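Local coordinates for short-chain dehydrogenase/reductase SDR (Burkholderia phymatum, PDB 5IG2), which binds NAD and probably works as an oxidoreductase on the CH-OH group of its substrates, as in other short-chain dehydrogenases/reductases, at residues H169-V172 / S173-T177. Numbering follows the deposited sequence.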
# COMPACT_ATOMS: atom_id res chain seq x y z
N HIS B 169 -11.15 58.38 10.89
CA HIS B 169 -11.27 59.64 10.17
C HIS B 169 -10.31 60.68 10.74
O HIS B 169 -9.77 61.51 10.00
CB HIS B 169 -12.71 60.17 10.22
CG HIS B 169 -13.65 59.45 9.29
ND1 HIS B 169 -14.19 60.05 8.18
CD2 HIS B 169 -14.13 58.18 9.31
CE1 HIS B 169 -14.98 59.19 7.55
NE2 HIS B 169 -14.96 58.05 8.22
N ALA B 170 -10.08 60.63 12.06
CA ALA B 170 -9.08 61.50 12.66
C ALA B 170 -7.68 61.21 12.10
O ALA B 170 -6.94 62.14 11.76
CB ALA B 170 -9.11 61.35 14.18
N VAL B 171 -7.32 59.93 11.98
CA VAL B 171 -6.02 59.57 11.41
C VAL B 171 -5.92 60.05 9.96
O VAL B 171 -4.89 60.59 9.53
CB VAL B 171 -5.77 58.05 11.51
CG1 VAL B 171 -4.46 57.63 10.79
CG2 VAL B 171 -5.74 57.62 12.97
N VAL B 172 -7.00 59.87 9.19
CA VAL B 172 -6.99 60.31 7.79
C VAL B 172 -6.65 61.80 7.70
O VAL B 172 -5.70 62.20 7.01
CB VAL B 172 -8.34 60.01 7.11
CG1 VAL B 172 -8.42 60.77 5.79
CG2 VAL B 172 -8.50 58.50 6.86
N SER B 173 -7.40 62.64 8.42
CA SER B 173 -7.21 64.08 8.27
C SER B 173 -5.91 64.55 8.90
O SER B 173 -5.26 65.47 8.37
CB SER B 173 -8.39 64.84 8.87
OG SER B 173 -8.17 66.23 8.72
N LEU B 174 -5.51 63.97 10.04
CA LEU B 174 -4.23 64.39 10.61
C LEU B 174 -3.10 64.06 9.66
O LEU B 174 -2.14 64.84 9.54
CB LEU B 174 -4.00 63.77 11.99
CG LEU B 174 -3.50 62.35 12.21
CD1 LEU B 174 -1.99 62.21 12.03
CD2 LEU B 174 -3.87 61.89 13.61
N THR B 175 -3.20 62.94 8.95
CA THR B 175 -2.13 62.56 8.03
C THR B 175 -2.17 63.42 6.78
O THR B 175 -1.11 63.80 6.26
CB THR B 175 -2.25 61.06 7.69
OG1 THR B 175 -2.34 60.29 8.91
CG2 THR B 175 -1.03 60.57 6.86
N GLU B 176 -3.37 63.74 6.28
CA GLU B 176 -3.47 64.68 5.17
C GLU B 176 -2.87 66.03 5.55
O GLU B 176 -2.19 66.66 4.73
CB GLU B 176 -4.94 64.85 4.76
CG GLU B 176 -5.54 63.64 4.06
CD GLU B 176 -7.04 63.78 3.80
OE1 GLU B 176 -7.65 64.77 4.28
OE2 GLU B 176 -7.61 62.91 3.11
N THR B 177 -3.12 66.49 6.78
CA THR B 177 -2.54 67.76 7.20
C THR B 177 -1.04 67.66 7.33
O THR B 177 -0.31 68.59 6.95
CB THR B 177 -3.13 68.21 8.53
OG1 THR B 177 -4.56 68.09 8.49
CG2 THR B 177 -2.75 69.66 8.79
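Val172 and Glu176 stand one turn apart on the same flank of the helix, and their side chains run out in company. Their backbones are joined by Glu176 N to Val172 O at 2.9 Å, with the donor in the carbonyl plane. Val172 CG1 sits against the carboxylate end of Glu176, on its OE2 side, 3.5 Å from OE2. Glu176 CG passes near Val172 O.

Ser173 N bonds to His169 O at 3.1 Å. Ser173 O in turn accepts from both Thr177 N and Thr177 OG1, which reach it from opposite faces of its plane. Ser173 OG is anti to its backbone N (chi1 180°), and this carries it to the subunit interface. There Ser157 OG of a second subunit hydrogen-bonds both Ser173 OG and Glu176 OE1; OE1 also forms a salt bridge with Arg273 of that subunit, and OE2 bonds to Tyr259 OH of its own chain. These partners would probably favour the charged form of the buried acid.

Val171 O is gripped twice, by Thr175 N at 3.0 Å and by Thr175 OG1 at 2.6 Å, from opposite faces of the carbonyl plane. A chi1 of -52° swings OG1 back toward the preceding turn, where it can meet this oxygen. Asn148 ND2 also bonds to OG1 and so ties the helix to strand 144-149.

Leu174 N bonds to Ala170 O at 2.9 Å. Leu174 CG lies 3.5 Å from both Ala170 O and Val171 O, and CD2 reaches on toward Val171 CA.

The pattern is that of a regular alpha helix with i to i+4 bonds and threonine hydroxyls doubling two of them. It belongs to helix 162-185, the connecting helix of the beta-alpha-beta unit formed with parallel strands 144-149 and 189-194 in the SDR Rossmann fold. Lys168, which binds NAD, lies just before this turn.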